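PDB 3CE2: putative peptidase from Chlamydophila abortus, which probably acts as a zinc-dependent oligopeptidase of the M3B family, degrading a variety of small bioactive peptides. Local coordinates for residues Y61-S66 with L70-T75; R81-L86 with T111-L116; W123-L128 with F156-H161. All coordinates share one frame; numbering follows the deposited sequence.

Contact 1. Residues Y61-S66 with L70-T75; sequences YQLDNS and LSLLTT
Tyr-61 lays its ring over Leu-72 on the first turns of helix 66-96. Leu-72 CB stands 4.0 Å from the centroid of the Tyr-61 ring, 22° off the ring normal, which meets the criterion for a CH-pi contact. Leu-72 has CG anti to the backbone N (chi1 172°), which carries CD1 over the same face of the ring, 3.9 Å from Tyr-61 CE2. Ser-71 OG is a looser neighbour at the ring edge, 4.2 Å from Tyr-61 CE1. The phenol oxygen is held elsewhere, hydrogen-bonded to Ala-55 O.

From Gln-62 to Asn-65 the chain makes a type I beta turn, closed by Asn-65 N to Gln-62 O at 3.1 Å. Within the turn, Leu-63 sends CD2 to 4.2 Å from Leu-72 CD2, touching the leucine at the end of its side chain. Asn-65 is the N-cap: its OD1 accepts from Ser-68 N. Ser-66 then opens the helix, its O receiving Leu-70 N at 3.0 Å with an N-H...O angle of 153°, while its OG is hydrogen-bonded to His-139 ND1 of helix 133-141.

The chemistry is thus divided: polar groups fix the turn and the helix start, whereas apolar contacts, chiefly the tyrosine face on Leu-72, hold the incoming chain against the helix it leads into.

Contact 2. Residues R81-L86 with T111-L116; sequences RKLNKL and THLHTL
Between Leu-83 and His-114 the contact is one of van der Waals packing: Leu-83 CB lies 3.5 Å from His-114 CE1, and the two residues also mark the nearest backbone approach, CA to CA 6.9 Å. Leu-83 CD2 adds an apolar touch on Leu-113 CD1 at 4.4 Å. The imidazole reaches across because its CG lies anti to the carbonyl carbon, beside the backbone N.

The polar part is slight. His-114 NE2 gives a weak hydrogen bond to Asn-84 OD1, long at 3.4 Å but nearly straight (166° at the hydrogen). The acceptor lies in the plane of the imidazole, and the amide and ring planes are almost coplanar, 4° apart. At the other ring nitrogen, ND1 pairs with Ile-110 O, the stronger polar partner. Since both partners are oxygens, the two bonds could probably be full together only in a doubly protonated ring, which fits the weakness of the NE2 bond. Tyr-87 of helix 66-96 meets this ring edge-to-face.

The two helical segments run antiparallel (158° between their directions), their axes 10.2 Å apart at closest, as in an alpha-hairpin of helices 66-96 and 101-120. Helix 33-42 flanks this pair, with Leu-40 on Leu-113 and Asp-39 on Leu-86.

Contact 3. Residues W123-L128 with F156-H161; sequences WVQPAL and FRLSIH
Leu-128 abuts the edge of the Phe-156 ring, its CD2 4.0 Å from Phe-156 CE1. The pair belongs to the all-helical N-terminal part of this M3B-family protein, where the short helix 124-129 packs against the end of helix 149-156 and the type I beta turn, Phe-156 to Ser-159, that follows it. The nearest backbone approach is at the same pair, with CA atoms 6.8 Å apart.

The phenylalanine is met at its edge from this side: Leu-128 O lies in the plane of the ring, 3.8 Å from Phe-156 CE1, so the carbonyl oxygen lies beside ring C-H groups rather than over the pi cloud. Such an approach is probably mildly favourable, since aromatic hydrogens carry a small positive charge. The ring gets there because Phe-156 CG lies beside the backbone N, chi1 -64°, which swings the phenyl group back toward helix 124-129. Ile-136, His-139 and Leu-140 of helix 133-141 also touch this buried ring. Leu-128 itself also packs on Leu-69 of helix 66-96.

A second, more peripheral touch lies one turn earlier on the helix. Gln-125 extends from the backbone with CG anti to N and then bends at chi2 (132°), and its side chain crosses that of Leu-158 at about a right angle. Its NE2 stands 3.7 Å from Leu-158 CD1, a van der Waals contact between the amide of an exposed glutamine and a methyl group.

The turn carrying Phe-156 and Leu-158 is braced from within. Phe-156 O accepts two bonds from one residue, the backbone N of Ser-159 and its hydroxyl, the latter nearly in line with the carbonyl (C=O...OG angle 171°) and with Ser-159 OG 2.8 Å from Phe-156 O.

From the N terminus, contact 1 comes first and is local: the loop before helix 66-96 returns onto that helix across three intervening residues. Contact 2 begins farther along the same helix and closes the 24-residue connection to helix 101-120. Contact 3 then closes 27 residues, bringing the loop after helix 149-156 back to helix 124-129. All three are in series, so none encloses or crosses another. In space, contacts 1 and 3 meet, Trp-123 CH2 lying 3.9 Å from Leu-72 CD2 and Ala-127 packing on Leu-63, whereas contact 2 touches neither. Helix 66-96 is shared by contacts 1 and 2, and all three lie away from the zinc sites.

Contact 1. Residues Y61-S66 with L70-T75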
ATOM      1  N   TYR A  61      36.155  10.241  -2.138  1.00 65.87           N
ATOM      2  CA  TYR A  61      36.044   8.827  -2.452  1.00 65.81           C
ATOM      3  C   TYR A  61      36.620   8.458  -3.806  1.00 68.36           C
ATOM      4  O   TYR A  61      36.595   9.259  -4.751  1.00 70.12           O
ATOM      5  CB  TYR A  61      34.588   8.378  -2.331  1.00 60.41           C
ATOM      6  CG  TYR A  61      34.093   8.524  -0.923  1.00 60.37           C
ATOM      7  CD1 TYR A  61      34.424   7.578   0.044  1.00 61.04           C
ATOM      8  CD2 TYR A  61      33.340   9.632  -0.532  1.00 57.69           C
ATOM      9  CE1 TYR A  61      34.004   7.713   1.355  1.00 58.68           C
ATOM     10  CE2 TYR A  61      32.907   9.777   0.774  1.00 53.18           C
ATOM     11  CZ  TYR A  61      33.240   8.809   1.715  1.00 60.60           C
ATOM     12  OH  TYR A  61      32.816   8.922   3.029  1.00 63.17           O
ATOM     13  N   GLN A  62      37.156   7.241  -3.869  1.00 67.62           N
ATOM     14  CA  GLN A  62      37.637   6.647  -5.114  1.00 69.21           C
ATOM     15  C   GLN A  62      36.768   5.438  -5.401  1.00 63.06           C
ATOM     16  O   GLN A  62      36.967   4.373  -4.822  1.00 63.81           O
ATOM     17  CB  GLN A  62      39.108   6.210  -4.996  1.00 70.47           C
ATOM     18  CG  GLN A  62      40.087   7.350  -4.740  1.00 75.81           C
ATOM     19  CD  GLN A  62      40.129   7.762  -3.269  1.00 80.96           C
ATOM     20  OE1 GLN A  62      40.357   6.928  -2.375  1.00 76.94           O
ATOM     21  NE2 GLN A  62      39.905   9.053  -3.011  1.00 77.14           N
ATOM     22  N   LEU A  63      35.810   5.600  -6.296  1.00 57.22           N
ATOM     23  CA  LEU A  63      34.827   4.558  -6.514  1.00 56.54           C
ATOM     24  C   LEU A  63      35.303   3.369  -7.346  1.00 63.34           C
ATOM     25  O   LEU A  63      34.548   2.414  -7.556  1.00 63.87           O
ATOM     26  CB  LEU A  63      33.578   5.151  -7.133  1.00 58.40           C
ATOM     27  CG  LEU A  63      32.901   6.093  -6.145  1.00 62.45           C
ATOM     28  CD1 LEU A  63      31.825   6.899  -6.850  1.00 62.72           C
ATOM     29  CD2 LEU A  63      32.357   5.356  -4.921  1.00 55.89           C
ATOM     30  N   ASP A  64      36.540   3.409  -7.823  1.00 59.95           N
ATOM     31  CA  ASP A  64      37.085   2.221  -8.455  1.00 62.05           C
ATOM     32  C   ASP A  64      37.752   1.325  -7.404  1.00 61.69           C
ATOM     33  O   ASP A  64      38.398   0.333  -7.734  1.00 64.29           O
ATOM     34  CB  ASP A  64      38.027   2.566  -9.616  1.00 69.45           C
ATOM     35  CG  ASP A  64      39.208   3.433  -9.194  1.00 78.31           C
ATOM     36  OD1 ASP A  64      39.245   3.923  -8.043  1.00 84.67           O
ATOM     37  OD2 ASP A  64      40.114   3.623 -10.035  1.00 80.82           O
ATOM     38  N   ASN A  65      37.550   1.665  -6.134  1.00 53.74           N
ATOM     39  CA  ASN A  65      38.185   0.959  -5.041  1.00 53.48           C
ATOM     40  C   ASN A  65      37.188   0.474  -3.982  1.00 53.64           C
ATOM     41  O   ASN A  65      36.647   1.260  -3.207  1.00 52.72           O
ATOM     42  CB  ASN A  65      39.214   1.882  -4.405  1.00 57.72           C
ATOM     43  CG  ASN A  65      39.944   1.244  -3.261  1.00 57.55           C
ATOM     44  OD1 ASN A  65      39.348   0.810  -2.271  1.00 60.65           O
ATOM     45  ND2 ASN A  65      41.257   1.204  -3.374  1.00 62.57           N
ATOM     46  N   SER A  66      36.977  -0.832  -3.926  1.00 52.02           N
ATOM     47  CA  SER A  66      35.934  -1.383  -3.089  1.00 47.69           C
ATOM     48  C   SER A  66      36.055  -0.997  -1.633  1.00 49.46           C
ATOM     49  O   SER A  66      35.060  -0.969  -0.919  1.00 52.50           O
ATOM     50  CB  SER A  66      35.892  -2.893  -3.234  1.00 43.61           C
ATOM     51  OG  SER A  66      35.625  -3.221  -4.585  1.00 45.75           O
ATOM     52  N   LEU A  70      33.133   0.854   0.440  1.00 45.97           N
ATOM     53  CA  LEU A  70      32.653   0.297   1.681  1.00 46.04           C
ATOM     54  C   LEU A  70      32.640   1.395   2.729  1.00 45.31           C
ATOM     55  O   LEU A  70      31.716   1.500   3.525  1.00 45.43           O
ATOM     56  CB  LEU A  70      33.518  -0.865   2.142  1.00 48.34           C
ATOM     57  CG  LEU A  70      33.318  -1.155   3.636  1.00 50.91           C
ATOM     58  CD1 LEU A  70      32.018  -1.912   3.892  1.00 47.89           C
ATOM     59  CD2 LEU A  70      34.475  -1.923   4.169  1.00 47.60           C
ATOM     60  N   SER A  71      33.674   2.217   2.720  1.00 49.16           N
ATOM     61  CA  SER A  71      33.750   3.337   3.643  1.00 57.21           C
ATOM     62  C   SER A  71      32.572   4.322   3.468  1.00 57.64           C
ATOM     63  O   SER A  71      31.945   4.728   4.450  1.00 59.21           O
ATOM     64  CB  SER A  71      35.069   4.070   3.458  1.00 61.06           C
ATOM     65  OG  SER A  71      35.168   5.113   4.403  1.00 69.90           O
ATOM     66  N   LEU A  72      32.293   4.696   2.220  1.00 50.93           N
ATOM     67  CA  LEU A  72      31.144   5.523   1.864  1.00 48.60           C
ATOM     68  C   LEU A  72      29.812   4.993   2.420  1.00 52.77           C
ATOM     69  O   LEU A  72      29.153   5.660   3.235  1.00 53.41           O
ATOM     70  CB  LEU A  72      31.057   5.621   0.352  1.00 46.01           C
ATOM     71  CG  LEU A  72      29.806   6.301  -0.166  1.00 49.80           C
ATOM     72  CD1 LEU A  72      29.642   7.615   0.551  1.00 52.37           C
ATOM     73  CD2 LEU A  72      29.913   6.524  -1.672  1.00 47.16           C
ATOM     74  N   LEU A  73      29.432   3.793   1.979  1.00 46.72           N
ATOM     75  CA  LEU A  73      28.220   3.136   2.445  1.00 42.77           C
ATOM     76  C   LEU A  73      28.169   3.123   3.972  1.00 48.29           C
ATOM     77  O   LEU A  73      27.169   3.486   4.571  1.00 57.77           O
ATOM     78  CB  LEU A  73      28.172   1.694   1.941  1.00 38.18           C
ATOM     79  CG  LEU A  73      28.212   1.474   0.437  1.00 40.99           C
ATOM     80  CD1 LEU A  73      28.063   0.002   0.132  1.00 39.73           C
ATOM     81  CD2 LEU A  73      27.115   2.269  -0.271  1.00 43.63           C
ATOM     82  N   THR A  74      29.254   2.684   4.589  1.00 45.77           N
ATOM     83  CA  THR A  74      29.334   2.528   6.023  1.00 51.03           C
ATOM     84  C   THR A  74      28.945   3.825   6.721  1.00 52.71           C
ATOM     85  O   THR A  74      28.245   3.838   7.741  1.00 54.60           O
ATOM     86  CB  THR A  74      30.790   2.113   6.405  1.00 55.93           C
ATOM     87  OG1 THR A  74      30.932   0.706   6.178  1.00 62.35           O
ATOM     88  CG2 THR A  74      31.127   2.413   7.864  1.00 53.67           C
ATOM     89  N   THR A  75      29.400   4.918   6.139  1.00 50.91           N
ATOM     90  CA  THR A  75      29.317   6.201   6.773  1.00 55.63           C
ATOM     91  C   THR A  75      27.973   6.809   6.502  1.00 55.15           C
ATOM     92  O   THR A  75      27.416   7.490   7.356  1.00 54.32           O
ATOM     93  CB  THR A  75      30.398   7.129   6.227  1.00 57.71           C
ATOM     94  OG1 THR A  75      31.662   6.718   6.762  1.00 59.35           O
ATOM     95  CG2 THR A  75      30.115   8.554   6.624  1.00 54.75           C
TER

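Contact 2. Residues R81-L86 with T111-L116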
ATOM      1  N   ARG A  81      21.004   6.430   9.714  1.00 48.10           N
ATOM      2  CA  ARG A  81      20.377   5.715  10.791  1.00 46.02           C
ATOM      3  C   ARG A  81      20.011   6.674  11.929  1.00 52.36           C
ATOM      4  O   ARG A  81      18.918   6.567  12.513  1.00 50.08           O
ATOM      5  CB  ARG A  81      21.304   4.624  11.261  1.00 50.88           C
ATOM      6  CG  ARG A  81      20.781   3.797  12.391  1.00 56.18           C
ATOM      7  CD  ARG A  81      21.743   2.668  12.605  1.00 59.48           C
ATOM      8  NE  ARG A  81      21.488   1.990  13.864  1.00 59.35           N
ATOM      9  CZ  ARG A  81      22.048   0.833  14.188  1.00 53.78           C
ATOM     10  NH1 ARG A  81      22.876   0.244  13.333  1.00 46.36           N
ATOM     11  NH2 ARG A  81      21.770   0.272  15.353  1.00 49.67           N
ATOM     12  N   LYS A  82      20.913   7.621  12.213  1.00 52.02           N
ATOM     13  CA  LYS A  82      20.748   8.589  13.304  1.00 56.76           C
ATOM     14  C   LYS A  82      19.640   9.585  12.943  1.00 55.56           C
ATOM     15  O   LYS A  82      18.752   9.838  13.752  1.00 53.57           O
ATOM     16  CB  LYS A  82      22.066   9.330  13.552  1.00 65.45           C
ATOM     17  CG  LYS A  82      22.213  10.048  14.905  1.00 72.53           C
ATOM     18  CD  LYS A  82      23.140  11.280  14.752  1.00 76.83           C
ATOM     19  CE  LYS A  82      24.373  11.283  15.700  1.00 82.13           C
ATOM     20  NZ  LYS A  82      24.163  11.891  17.054  1.00 80.46           N
ATOM     21  N   LEU A  83      19.690  10.122  11.721  1.00 49.52           N
ATOM     22  CA  LEU A  83      18.614  10.944  11.178  1.00 46.41           C
ATOM     23  C   LEU A  83      17.238  10.314  11.346  1.00 51.57           C
ATOM     24  O   LEU A  83      16.300  10.994  11.774  1.00 58.74           O
ATOM     25  CB  LEU A  83      18.852  11.255   9.705  1.00 40.24           C
ATOM     26  CG  LEU A  83      20.108  12.094   9.493  1.00 40.45           C
ATOM     27  CD1 LEU A  83      20.182  12.679   8.118  1.00 36.58           C
ATOM     28  CD2 LEU A  83      20.179  13.194  10.525  1.00 46.15           C
ATOM     29  N   ASN A  84      17.113   9.026  11.015  1.00 51.31           N
ATOM     30  CA  ASN A  84      15.827   8.325  11.123  1.00 45.01           C
ATOM     31  C   ASN A  84      15.365   8.213  12.568  1.00 47.59           C
ATOM     32  O   ASN A  84      14.189   8.383  12.861  1.00 52.43           O
ATOM     33  CB  ASN A  84      15.903   6.927  10.508  1.00 49.09           C
ATOM     34  CG  ASN A  84      16.027   6.957   8.998  1.00 52.97           C
ATOM     35  OD1 ASN A  84      16.099   8.029   8.392  1.00 51.37           O
ATOM     36  ND2 ASN A  84      16.069   5.774   8.378  1.00 50.45           N
ATOM     37  N   LYS A  85      16.288   7.902  13.467  1.00 42.61           N
ATOM     38  CA  LYS A  85      15.982   7.844  14.882  1.00 45.68           C
ATOM     39  C   LYS A  85      15.421   9.207  15.321  1.00 48.32           C
ATOM     40  O   LYS A  85      14.410   9.283  16.005  1.00 47.75           O
ATOM     41  CB  LYS A  85      17.265   7.497  15.639  1.00 49.63           C
ATOM     42  CG  LYS A  85      17.161   7.265  17.128  1.00 54.46           C
ATOM     43  CD  LYS A  85      18.524   6.765  17.622  1.00 62.86           C
ATOM     44  CE  LYS A  85      18.701   6.915  19.136  1.00 70.51           C
ATOM     45  NZ  LYS A  85      17.940   5.890  19.930  1.00 73.35           N
ATOM     46  N   LEU A  86      16.072  10.291  14.911  1.00 49.32           N
ATOM     47  CA  LEU A  86      15.651  11.614  15.323  1.00 45.65           C
ATOM     48  C   LEU A  86      14.339  11.946  14.650  1.00 50.79           C
ATOM     49  O   LEU A  86      13.479  12.614  15.228  1.00 55.69           O
ATOM     50  CB  LEU A  86      16.672  12.656  14.904  1.00 46.04           C
ATOM     51  CG  LEU A  86      18.009  12.685  15.630  1.00 44.36           C
ATOM     52  CD1 LEU A  86      19.004  13.480  14.764  1.00 40.03           C
ATOM     53  CD2 LEU A  86      17.853  13.268  17.032  1.00 43.23           C
ATOM     54  N   THR A 111      13.468  17.391   9.598  1.00 44.61           N
ATOM     55  CA  THR A 111      13.042  17.309   8.220  1.00 49.28           C
ATOM     56  C   THR A 111      14.026  18.084   7.337  1.00 56.46           C
ATOM     57  O   THR A 111      14.440  17.614   6.268  1.00 56.29           O
ATOM     58  CB  THR A 111      11.584  17.833   8.036  1.00 43.08           C
ATOM     59  OG1 THR A 111      10.698  17.004   8.795  1.00 40.89           O
ATOM     60  CG2 THR A 111      11.149  17.803   6.531  1.00 33.00           C
ATOM     61  N   HIS A 112      14.401  19.276   7.786  1.00 60.07           N
ATOM     62  CA  HIS A 112      15.314  20.104   7.017  1.00 60.56           C
ATOM     63  C   HIS A 112      16.639  19.351   6.891  1.00 57.17           C
ATOM     64  O   HIS A 112      17.216  19.286   5.812  1.00 52.56           O
ATOM     65  CB  HIS A 112      15.513  21.452   7.712  1.00 60.82           C
ATOM     66  CG  HIS A 112      16.610  22.283   7.124  1.00 60.08           C
ATOM     67  ND1 HIS A 112      16.556  22.790   5.839  1.00 57.75           N
ATOM     68  CD2 HIS A 112      17.785  22.711   7.651  1.00 58.20           C
ATOM     69  CE1 HIS A 112      17.654  23.485   5.598  1.00 57.15           C
ATOM     70  NE2 HIS A 112      18.415  23.457   6.681  1.00 57.45           N
ATOM     71  N   LEU A 113      17.090  18.770   8.001  1.00 58.08           N
ATOM     72  CA  LEU A 113      18.307  17.945   8.016  1.00 58.08           C
ATOM     73  C   LEU A 113      18.302  16.802   6.997  1.00 58.59           C
ATOM     74  O   LEU A 113      19.314  16.539   6.347  1.00 60.37           O
ATOM     75  CB  LEU A 113      18.566  17.390   9.412  1.00 53.08           C
ATOM     76  CG  LEU A 113      19.591  18.247  10.131  1.00 55.76           C
ATOM     77  CD1 LEU A 113      20.254  17.521  11.324  1.00 53.42           C
ATOM     78  CD2 LEU A 113      20.612  18.635   9.085  1.00 56.83           C
ATOM     79  N   HIS A 114      17.161  16.134   6.861  1.00 57.66           N
ATOM     80  CA  HIS A 114      17.026  15.059   5.902  1.00 54.65           C
ATOM     81  C   HIS A 114      17.169  15.578   4.500  1.00 53.55           C
ATOM     82  O   HIS A 114      17.723  14.899   3.647  1.00 58.88           O
ATOM     83  CB  HIS A 114      15.685  14.353   6.042  1.00 55.09           C
ATOM     84  CG  HIS A 114      15.692  13.250   7.054  1.00 63.84           C
ATOM     85  ND1 HIS A 114      15.612  13.484   8.412  1.00 69.87           N
ATOM     86  CD2 HIS A 114      15.762  11.905   6.909  1.00 61.36           C
ATOM     87  CE1 HIS A 114      15.626  12.332   9.060  1.00 67.96           C
ATOM     88  NE2 HIS A 114      15.720  11.359   8.171  1.00 67.26           N
ATOM     89  N   THR A 115      16.674  16.781   4.251  1.00 54.43           N
ATOM     90  CA  THR A 115      16.746  17.340   2.911  1.00 54.30           C
ATOM     91  C   THR A 115      18.183  17.743   2.590  1.00 52.49           C
ATOM     92  O   THR A 115      18.625  17.701   1.432  1.00 54.95           O
ATOM     93  CB  THR A 115      15.765  18.530   2.736  1.00 56.76           C
ATOM     94  OG1 THR A 115      14.461  18.132   3.178  1.00 50.66           O
ATOM     95  CG2 THR A 115      15.665  18.940   1.259  1.00 58.69           C
ATOM     96  N   LEU A 116      18.922  18.102   3.626  1.00 50.12           N
ATOM     97  CA  LEU A 116      20.302  18.496   3.450  1.00 64.23           C
ATOM     98  C   LEU A 116      21.084  17.240   3.089  1.00 68.50           C
ATOM     99  O   LEU A 116      21.735  17.164   2.043  1.00 67.33           O
ATOM    100  CB  LEU A 116      20.835  19.113   4.745  1.00 69.38           C
ATOM    101  CG  LEU A 116      21.495  20.498   4.682  1.00 73.37           C
ATOM    102  CD1 LEU A 116      20.827  21.389   3.620  1.00 72.84           C
ATOM    103  CD2 LEU A 116      21.436  21.153   6.067  1.00 72.35           C
TER

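Contact 3. Residues W123-L128 with F156-H161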
ATOM      1  N   TRP A 123      24.990  12.902  -5.183  1.00 60.27           N
ATOM      2  CA  TRP A 123      25.958  12.587  -6.240  1.00 59.29           C
ATOM      3  C   TRP A 123      26.207  11.094  -6.343  1.00 61.53           C
ATOM      4  O   TRP A 123      26.585  10.584  -7.402  1.00 65.75           O
ATOM      5  CB  TRP A 123      27.279  13.286  -5.959  1.00 52.75           C
ATOM      6  CG  TRP A 123      27.893  12.885  -4.637  1.00 54.68           C
ATOM      7  CD1 TRP A 123      27.682  13.469  -3.423  1.00 49.96           C
ATOM      8  CD2 TRP A 123      28.831  11.819  -4.408  1.00 54.49           C
ATOM      9  NE1 TRP A 123      28.437  12.846  -2.452  1.00 48.10           N
ATOM     10  CE2 TRP A 123      29.145  11.825  -3.028  1.00 53.32           C
ATOM     11  CE3 TRP A 123      29.419  10.851  -5.232  1.00 51.27           C
ATOM     12  CZ2 TRP A 123      30.033  10.903  -2.453  1.00 53.36           C
ATOM     13  CZ3 TRP A 123      30.302   9.937  -4.657  1.00 51.47           C
ATOM     14  CH2 TRP A 123      30.598   9.969  -3.281  1.00 49.12           C
ATOM     15  N   VAL A 124      25.983  10.418  -5.220  1.00 58.46           N
ATOM     16  CA  VAL A 124      26.209   8.991  -5.055  1.00 54.40           C
ATOM     17  C   VAL A 124      25.518   8.092  -6.088  1.00 54.81           C
ATOM     18  O   VAL A 124      26.172   7.455  -6.915  1.00 57.02           O
ATOM     19  CB  VAL A 124      25.817   8.584  -3.634  1.00 52.57           C
ATOM     20  CG1 VAL A 124      25.741   7.083  -3.496  1.00 49.41           C
ATOM     21  CG2 VAL A 124      26.802   9.185  -2.650  1.00 49.02           C
ATOM     22  N   GLN A 125      24.199   8.036  -6.066  1.00 55.16           N
ATOM     23  CA  GLN A 125      23.530   7.183  -7.035  1.00 60.56           C
ATOM     24  C   GLN A 125      24.048   7.293  -8.492  1.00 63.63           C
ATOM     25  O   GLN A 125      24.311   6.278  -9.131  1.00 64.02           O
ATOM     26  CB  GLN A 125      22.019   7.353  -6.987  1.00 57.85           C
ATOM     27  CG  GLN A 125      21.386   6.977  -8.317  1.00 67.14           C
ATOM     28  CD  GLN A 125      20.216   6.059  -8.144  1.00 68.58           C
ATOM     29  OE1 GLN A 125      19.952   5.577  -7.045  1.00 75.03           O
ATOM     30  NE2 GLN A 125      19.516   5.792  -9.226  1.00 68.98           N
ATOM     31  N   PRO A 126      24.181   8.516  -9.032  1.00 65.27           N
ATOM     32  CA  PRO A 126      24.582   8.532 -10.443  1.00 64.48           C
ATOM     33  C   PRO A 126      26.069   8.234 -10.673  1.00 61.75           C
ATOM     34  O   PRO A 126      26.433   7.770 -11.762  1.00 61.81           O
ATOM     35  CB  PRO A 126      24.220   9.956 -10.912  1.00 57.47           C
ATOM     36  CG  PRO A 126      24.237  10.779  -9.688  1.00 61.82           C
ATOM     37  CD  PRO A 126      23.982   9.871  -8.490  1.00 64.35           C
ATOM     38  N   ALA A 127      26.918   8.491  -9.675  1.00 55.53           N
ATOM     39  CA  ALA A 127      28.338   8.122  -9.799  1.00 52.45           C
ATOM     40  C   ALA A 127      28.487   6.604  -9.883  1.00 56.51           C
ATOM     41  O   ALA A 127      29.331   6.104 -10.629  1.00 59.40           O
ATOM     42  CB  ALA A 127      29.157   8.665  -8.636  1.00 46.94           C
ATOM     43  N   LEU A 128      27.656   5.885  -9.116  1.00 54.41           N
ATOM     44  CA  LEU A 128      27.633   4.424  -9.129  1.00 53.40           C
ATOM     45  C   LEU A 128      27.063   3.852 -10.412  1.00 57.33           C
ATOM     46  O   LEU A 128      27.685   2.991 -11.030  1.00 65.89           O
ATOM     47  CB  LEU A 128      26.851   3.877  -7.944  1.00 49.47           C
ATOM     48  CG  LEU A 128      27.525   4.128  -6.598  1.00 48.70           C
ATOM     49  CD1 LEU A 128      26.583   3.888  -5.385  1.00 41.89           C
ATOM     50  CD2 LEU A 128      28.753   3.263  -6.519  1.00 49.36           C
ATOM     51  N   PHE A 156      23.292  -0.849  -9.279  1.00 45.68           N
ATOM     52  CA  PHE A 156      24.024  -1.130 -10.527  1.00 43.55           C
ATOM     53  C   PHE A 156      23.114  -1.652 -11.645  1.00 42.50           C
ATOM     54  O   PHE A 156      23.449  -1.553 -12.813  1.00 42.47           O
ATOM     55  CB  PHE A 156      25.156  -2.148 -10.298  1.00 41.27           C
ATOM     56  CG  PHE A 156      26.268  -1.680  -9.369  1.00 38.16           C
ATOM     57  CD1 PHE A 156      26.825  -0.417  -9.487  1.00 38.08           C
ATOM     58  CD2 PHE A 156      26.786  -2.535  -8.412  1.00 34.84           C
ATOM     59  CE1 PHE A 156      27.866   0.000  -8.646  1.00 32.77           C
ATOM     60  CE2 PHE A 156      27.810  -2.124  -7.571  1.00 35.98           C
ATOM     61  CZ  PHE A 156      28.352  -0.840  -7.699  1.00 34.08           C
ATOM     62  N   ARG A 157      21.969  -2.219 -11.298  1.00 40.47           N
ATOM     63  CA  ARG A 157      21.067  -2.708 -12.331  1.00 48.21           C
ATOM     64  C   ARG A 157      20.561  -1.572 -13.218  1.00 47.03           C
ATOM     65  O   ARG A 157      20.035  -1.806 -14.309  1.00 48.54           O
ATOM     66  CB  ARG A 157      19.879  -3.468 -11.704  1.00 52.06           C
ATOM     67  CG  ARG A 157      20.171  -4.952 -11.543  1.00 58.71           C
ATOM     68  CD  ARG A 157      19.105  -5.705 -10.742  1.00 58.78           C
ATOM     69  NE  ARG A 157      17.973  -6.106 -11.573  1.00 58.92           N
ATOM     70  CZ  ARG A 157      16.833  -5.435 -11.633  1.00 53.44           C
ATOM     71  NH1 ARG A 157      16.670  -4.338 -10.877  1.00 46.51           N
ATOM     72  NH2 ARG A 157      15.870  -5.874 -12.434  1.00 48.86           N
ATOM     73  N   LEU A 158      20.711  -0.343 -12.740  1.00 46.86           N
ATOM     74  CA  LEU A 158      20.158   0.818 -13.434  1.00 52.25           C
ATOM     75  C   LEU A 158      21.095   1.356 -14.513  1.00 52.44           C
ATOM     76  O   LEU A 158      20.713   2.191 -15.328  1.00 53.92           O
ATOM     77  CB  LEU A 158      19.781   1.925 -12.430  1.00 49.29           C
ATOM     78  CG  LEU A 158      18.543   1.570 -11.581  1.00 50.50           C
ATOM     79  CD1 LEU A 158      18.208   2.602 -10.496  1.00 42.74           C
ATOM     80  CD2 LEU A 158      17.357   1.289 -12.480  1.00 49.09           C
ATOM     81  N   SER A 159      22.323   0.865 -14.508  1.00 52.63           N
ATOM     82  CA  SER A 159      23.342   1.289 -15.460  1.00 54.24           C
ATOM     83  C   SER A 159      22.889   1.079 -16.909  1.00 52.04           C
ATOM     84  O   SER A 159      23.064   1.956 -17.745  1.00 53.56           O
ATOM     85  CB  SER A 159      24.625   0.492 -15.210  1.00 57.49           C
ATOM     86  OG  SER A 159      24.377  -0.901 -15.422  1.00 61.93           O
ATOM     87  N   ILE A 160      22.316  -0.078 -17.211  1.00 47.03           N
ATOM     88  CA  ILE A 160      21.926  -0.361 -18.584  1.00 52.11           C
ATOM     89  C   ILE A 160      20.709   0.447 -19.090  1.00 58.63           C
ATOM     90  O   ILE A 160      20.311   0.326 -20.251  1.00 64.59           O
ATOM     91  CB  ILE A 160      21.685  -1.869 -18.782  1.00 54.75           C
ATOM     92  CG1 ILE A 160      20.525  -2.359 -17.907  1.00 50.92           C
ATOM     93  CG2 ILE A 160      22.944  -2.649 -18.433  1.00 53.91           C
ATOM     94  CD1 ILE A 160      20.041  -3.781 -18.277  1.00 49.01           C
ATOM     95  N   HIS A 161      20.106   1.249 -18.215  1.00 57.76           N
ATOM     96  CA  HIS A 161      18.983   2.108 -18.593  1.00 53.20           C
ATOM     97  C   HIS A 161      19.275   3.525 -18.109  1.00 53.68           C
ATOM     98  O   HIS A 161      18.372   4.235 -17.699  1.00 57.08           O
ATOM     99  CB  HIS A 161      17.660   1.630 -17.959  1.00 47.94           C
ATOM    100  CG  HIS A 161      17.248   0.243 -18.348  1.00 44.11           C
ATOM    101  ND1 HIS A 161      16.695  -0.057 -19.574  1.00 49.29           N
ATOM    102  CD2 HIS A 161      17.259  -0.920 -17.653  1.00 49.20           C
ATOM    103  CE1 HIS A 161      16.413  -1.349 -19.634  1.00 46.86           C
ATOM    104  NE2 HIS A 161      16.747  -1.898 -18.479  1.00 51.09           N
TER